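Local coordinates for protein autotransporter adhesin/invasin TibA (Escherichia coli, PDB 4Q1Q) that mediates adhesion to and invasion of human intestinal epithelial cells and bacterial aggregation, the piece here being a heptosylated beta-helical part of its surface-displayed passenger domain, at residues 250-255 against 269-274; 156-161 against 175-180. All blocks are in the same frame, centred on the assembly; numbering follows the deposited sequence.

Contact 1 of 2, residues 250-255 against 269-274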
loop_
_atom_site.group_PDB
_atom_site.type_symbol
_atom_site.label_atom_id
_atom_site.label_comp_id
_atom_site.label_asym_id
_atom_site.label_seq_id
_atom_site.Cartn_x
_atom_site.Cartn_y
_atom_site.Cartn_z
ATOM N N GLY A 250 -27.423 8.531 -10.780
ATOM C CA GLY A 250 -26.363 9.529 -10.837
ATOM C C GLY A 250 -24.978 8.931 -11.032
ATOM O O GLY A 250 -23.996 9.665 -11.163
ATOM N N GLY A 251 -24.876 7.607 -11.055
ATOM C CA GLY A 251 -23.587 6.956 -11.296
ATOM C C GLY A 251 -23.451 6.532 -12.743
ATOM O O GLY A 251 -24.434 6.608 -13.479
HETATM N N MSE A 252 -22.273 6.054 -13.136
HETATM C CA MSE A 252 -22.057 5.615 -14.518
HETATM C C MSE A 252 -21.153 4.443 -14.758
HETATM O O MSE A 252 -20.056 4.347 -14.207
HETATM C CB MSE A 252 -21.399 6.760 -15.268
HETATM C CG MSE A 252 -21.561 6.505 -16.769
HETATM SE SE MSE A 252 -20.721 8.036 -17.676
HETATM C CE MSE A 252 -22.248 9.287 -17.620
ATOM N N LEU A 253 -21.642 3.546 -15.608
ATOM C CA LEU A 253 -20.805 2.507 -16.192
ATOM C C LEU A 253 -20.603 2.889 -17.660
ATOM O O LEU A 253 -21.549 3.071 -18.425
ATOM C CB LEU A 253 -21.454 1.134 -16.043
ATOM C CG LEU A 253 -20.976 0.002 -16.955
ATOM C CD1 LEU A 253 -19.595 -0.391 -16.459
ATOM C CD2 LEU A 253 -21.973 -1.146 -16.936
ATOM N N GLN A 254 -19.343 3.042 -18.045
ATOM C CA GLN A 254 -19.031 3.264 -19.451
ATOM C C GLN A 254 -18.176 2.153 -20.028
ATOM O O GLN A 254 -17.087 1.843 -19.543
ATOM C CB GLN A 254 -18.292 4.582 -19.546
ATOM C CG GLN A 254 -18.145 5.074 -20.973
ATOM C CD GLN A 254 -17.572 6.472 -20.989
ATOM O OE1 GLN A 254 -17.346 7.096 -19.949
ATOM N NE2 GLN A 254 -17.302 6.956 -22.183
ATOM N N VAL A 255 -18.693 1.527 -21.077
ATOM C CA VAL A 255 -18.014 0.386 -21.671
ATOM C C VAL A 255 -17.548 0.759 -23.076
ATOM O O VAL A 255 -18.344 1.122 -23.932
ATOM C CB VAL A 255 -18.948 -0.836 -21.700
ATOM C CG1 VAL A 255 -18.246 -2.084 -22.221
ATOM C CG2 VAL A 255 -19.494 -1.086 -20.300
ATOM N N GLY A 269 -32.044 6.420 -13.106
ATOM C CA GLY A 269 -30.992 7.448 -13.069
ATOM C C GLY A 269 -29.536 7.007 -13.124
ATOM O O GLY A 269 -28.623 7.827 -13.107
ATOM N N GLY A 270 -29.276 5.707 -13.143
ATOM C CA GLY A 270 -27.922 5.221 -13.382
ATOM C C GLY A 270 -27.590 5.139 -14.861
ATOM O O GLY A 270 -28.245 4.430 -15.626
ATOM N N ALA A 271 -26.524 5.822 -15.262
ATOM C CA ALA A 271 -26.111 5.848 -16.666
ATOM C C ALA A 271 -25.284 4.639 -17.080
ATOM O O ALA A 271 -24.345 4.240 -16.376
ATOM C CB ALA A 271 -25.313 7.108 -16.916
ATOM N N VAL A 272 -25.688 4.026 -18.192
ATOM C CA VAL A 272 -24.865 3.020 -18.849
ATOM C C VAL A 272 -24.650 3.445 -20.304
ATOM O O VAL A 272 -25.597 3.761 -21.027
ATOM C CB VAL A 272 -25.475 1.613 -18.815
ATOM C CG1 VAL A 272 -24.636 0.625 -19.613
ATOM C CG2 VAL A 272 -25.605 1.131 -17.383
ATOM N N ILE A 273 -23.383 3.420 -20.698
ATOM C CA ILE A 273 -22.929 3.794 -22.026
ATOM C C ILE A 273 -22.222 2.634 -22.696
ATOM O O ILE A 273 -21.282 2.076 -22.130
ATOM C CB ILE A 273 -21.917 4.941 -21.947
ATOM C CG1 ILE A 273 -22.563 6.109 -21.214
ATOM C CG2 ILE A 273 -21.501 5.376 -23.348
ATOM C CD1 ILE A 273 -21.638 7.292 -20.989
ATOM N N THR A 274 -22.674 2.246 -23.882
ATOM C CA THR A 274 -22.036 1.132 -24.577
ATOM C C THR A 274 -21.645 1.615 -25.962
ATOM O O THR A 274 -22.243 2.573 -26.457
ATOM C CB THR A 274 -22.966 -0.080 -24.743
ATOM O OG1 THR A 274 -24.164 0.361 -25.388
ATOM C CG2 THR A 274 -23.307 -0.704 -23.392
#
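Gly269 opens the pairing with its carbonyl: Gly250 N donates to Gly269 O at 2.7 Å, almost straight at the hydrogen (176°), although the donor sits above the carbonyl plane. Both glycines have positive phi, at the turns that lead into the two strands. Beyond Gly270, whose own carbonyl takes a bond from Gln266 NE2, the strands run parallel, as successive coils of a beta-helix do. Ala271 N reaches Gly251 O, and Ala271 O receives Leu253 N at 2.9 Å; Ala271 CB lies 3.8 Å from Met252 CG. Val272 lies alongside Leu253 on the inner face, where Val272 CG1 is a loose 4.2 Å from Leu253 CD2 and Ile247 touches both side chains. Ile273 does most on the outer face. With CG1 beside its backbone N (chi1 -57°), it sends CD1 to the selenium of selenomethionine Met252, 3.5 Å from SE, while its CB packs against Gln254 CG at 3.9 Å. Its backbone is held by Leu253 O and Val255 N. Thr274 follows, its CA 3.7 Å from Val255 O. Every hydrogen bond between the segments is thus backbone to backbone, and the side chains add only apolar contact, so the main chain carries the polar part and its pattern fastens the register.

Contact 2 of 2, residues 156-161 against 175-180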
loop_
_atom_site.group_PDB
_atom_site.type_symbol
_atom_site.label_atom_id
_atom_site.label_comp_id
_atom_site.label_asym_id
_atom_site.label_seq_id
_atom_site.Cartn_x
_atom_site.Cartn_y
_atom_site.Cartn_z
ATOM N N GLY A 156 -1.401 12.568 -4.496
ATOM C CA GLY A 156 -0.042 12.316 -4.970
ATOM C C GLY A 156 0.484 10.914 -4.737
ATOM O O GLY A 156 1.590 10.571 -5.164
ATOM N N GLY A 157 -0.308 10.096 -4.050
ATOM C CA GLY A 157 0.188 8.799 -3.609
ATOM C C GLY A 157 -0.102 7.643 -4.543
ATOM O O GLY A 157 -1.146 7.637 -5.194
ATOM N N ARG A 158 0.777 6.644 -4.544
ATOM C CA ARG A 158 0.588 5.499 -5.434
ATOM C C ARG A 158 0.869 4.176 -4.754
ATOM O O ARG A 158 1.895 3.987 -4.091
ATOM C CB ARG A 158 1.487 5.555 -6.682
ATOM C CG ARG A 158 1.226 6.784 -7.539
ATOM C CD ARG A 158 2.266 6.950 -8.645
ATOM N NE ARG A 158 3.536 7.472 -8.155
ATOM C CZ ARG A 158 4.662 7.538 -8.862
ATOM N NH1 ARG A 158 4.691 7.104 -10.117
ATOM N NH2 ARG A 158 5.772 8.028 -8.320
ATOM N N GLN A 159 -0.041 3.245 -5.013
ATOM C CA GLN A 159 0.112 1.898 -4.496
ATOM C C GLN A 159 0.243 0.953 -5.688
ATOM O O GLN A 159 -0.559 1.029 -6.619
ATOM C CB GLN A 159 -1.111 1.543 -3.644
ATOM C CG GLN A 159 -1.140 0.120 -3.126
ATOM C CD GLN A 159 -2.444 -0.226 -2.445
ATOM O OE1 GLN A 159 -3.489 -0.318 -3.093
ATOM N NE2 GLN A 159 -2.388 -0.394 -1.127
ATOM N N TYR A 160 1.236 0.068 -5.663
ATOM C CA TYR A 160 1.386 -0.917 -6.731
ATOM C C TYR A 160 1.060 -2.281 -6.161
ATOM O O TYR A 160 1.838 -2.795 -5.362
ATOM C CB TYR A 160 2.803 -0.930 -7.309
ATOM C CG TYR A 160 3.157 0.381 -7.963
ATOM C CD1 TYR A 160 3.494 1.484 -7.188
ATOM C CD2 TYR A 160 3.069 0.545 -9.339
ATOM C CE1 TYR A 160 3.782 2.700 -7.768
ATOM C CE2 TYR A 160 3.335 1.770 -9.924
ATOM C CZ TYR A 160 3.709 2.832 -9.134
ATOM O OH TYR A 160 3.983 4.046 -9.705
ATOM N N VAL A 161 -0.066 -2.856 -6.572
ATOM C CA VAL A 161 -0.363 -4.238 -6.204
ATOM C C VAL A 161 0.080 -5.149 -7.348
ATOM O O VAL A 161 -0.555 -5.240 -8.404
ATOM C CB VAL A 161 -1.846 -4.400 -5.863
ATOM C CG1 VAL A 161 -2.126 -5.777 -5.281
ATOM C CG2 VAL A 161 -2.264 -3.302 -4.897
ATOM N N THR A 175 -6.689 12.448 -6.339
ATOM C CA THR A 175 -5.554 12.102 -7.207
ATOM C C THR A 175 -4.688 10.949 -6.678
ATOM O O THR A 175 -3.562 10.735 -7.135
ATOM C CB THR A 175 -4.655 13.319 -7.512
ATOM O OG1 THR A 175 -3.843 13.631 -6.375
ATOM C CG2 THR A 175 -5.499 14.532 -7.908
ATOM N N GLY A 176 -5.184 10.247 -5.664
ATOM C CA GLY A 176 -4.559 9.020 -5.160
ATOM C C GLY A 176 -4.766 7.912 -6.176
ATOM O O GLY A 176 -5.813 7.877 -6.812
ATOM N N ARG A 177 -3.789 7.029 -6.362
ATOM C CA ARG A 177 -3.923 6.008 -7.402
ATOM C C ARG A 177 -3.496 4.644 -6.900
ATOM O O ARG A 177 -2.470 4.504 -6.234
ATOM C CB ARG A 177 -3.097 6.359 -8.651
ATOM C CG ARG A 177 -3.656 7.542 -9.435
ATOM C CD ARG A 177 -2.713 7.921 -10.572
ATOM N NE ARG A 177 -1.506 8.608 -10.110
ATOM C CZ ARG A 177 -0.425 8.836 -10.851
ATOM N NH1 ARG A 177 -0.344 8.396 -12.095
ATOM N NH2 ARG A 177 0.612 9.491 -10.345
ATOM N N GLN A 178 -4.278 3.655 -7.331
ATOM C CA GLN A 178 -4.018 2.258 -7.057
ATOM C C GLN A 178 -3.835 1.560 -8.391
ATOM O O GLN A 178 -4.692 1.725 -9.257
ATOM C CB GLN A 178 -5.205 1.661 -6.301
ATOM C CG GLN A 178 -4.956 0.243 -5.828
ATOM C CD GLN A 178 -6.177 -0.411 -5.197
ATOM O OE1 GLN A 178 -7.306 -0.220 -5.647
ATOM N NE2 GLN A 178 -5.965 -1.152 -4.122
ATOM N N PHE A 179 -2.713 0.862 -8.556
ATOM C CA PHE A 179 -2.462 0.059 -9.746
ATOM C C PHE A 179 -2.439 -1.427 -9.432
ATOM O O PHE A 179 -1.572 -1.930 -8.717
ATOM C CB PHE A 179 -1.134 0.394 -10.420
ATOM C CG PHE A 179 -0.978 1.850 -10.719
ATOM C CD1 PHE A 179 -1.773 2.453 -11.666
ATOM C CD2 PHE A 179 -0.041 2.612 -10.040
ATOM C CE1 PHE A 179 -1.620 3.793 -11.948
ATOM C CE2 PHE A 179 0.125 3.948 -10.334
ATOM C CZ PHE A 179 -0.677 4.544 -11.282
ATOM N N VAL A 180 -3.387 -2.146 -10.015
ATOM C CA VAL A 180 -3.458 -3.569 -9.744
ATOM C C VAL A 180 -3.083 -4.255 -11.048
ATOM O O VAL A 180 -3.767 -4.113 -12.064
ATOM C CB VAL A 180 -4.847 -3.981 -9.221
ATOM C CG1 VAL A 180 -4.819 -5.396 -8.666
ATOM C CG2 VAL A 180 -5.344 -2.982 -8.184
HETATM O O HOH W 1 -1.205 9.473 -7.473
#
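Arg158 and Arg177, Gln159 and Gln178, Tyr160 and Phe179 stand side by side in matched pairs, the stacking of like positions on successive coils of a parallel beta-helix. Each pair points the same way, and the backbone bonds between the strands, such as Phe179 N to Gln159 O, keep the register.

On the face with the arginines and aromatics, the two guanidinium planes are only 9° apart, but the groups do not lie directly over one another. Arg158 CD comes over one face of the Arg177 guanidinium, 3.5 Å from NH2, so aliphatic chain rather than charge meets the flat group. Arg158 NE stays 4.2 Å from Arg177 NH2; these like charges would be expected to repel mildly. The Arg158 methylene also approaches the edge of the Phe179 ring. Farther along, Phe179 CD2 lies over one face of Tyr160, toward its rim and 3.5 Å from CE2, with the planes inclined at 40°. Phe141 stacks on Tyr160 and Tyr198 meets Phe179, extending the aromatic row in both directions.

The glutamines project to the other face, into the interior. Both have CG anti to the backbone N, which lays the chains alongside each other and lets Gln178 NE2 donate to Gln159 OE1 at 2.8 Å. The amides are turned 28° apart. Gln159 NE2 in turn donates to Gln140 OE1, so the buried amides link three coils. Val161 and Val180 follow on the same face.

At the turn, Gly156 N donates to Thr175 OG1 at 3.3 Å. One water binds the strand entrances together: it donates to Gly157 O and Thr175 O and accepts from Arg177 NE at 2.8 Å, in the guanidinium plane.

In the fold
Contacts 1 and 2 join neighbouring coils on the same parallel face of the beta-helix, contact 2 near mid-chain and contact 1 at the C-terminal end. Their centres are 24 Å apart and their nearest atoms about 16 Å, with strands 196-200, 214-217 and 233-236 between them. In both, glycine-rich turns lead into the strands, but the interior changes from bonded glutamines in contact 2 to Leu253 and Val272 in contact 1, where 271-273 is the outermost strand of this face within the chain. Bound heptoses reach both: separate ones touch Tyr160 and Thr175 in contact 2, and a heptose also touches Gly269 in contact 1.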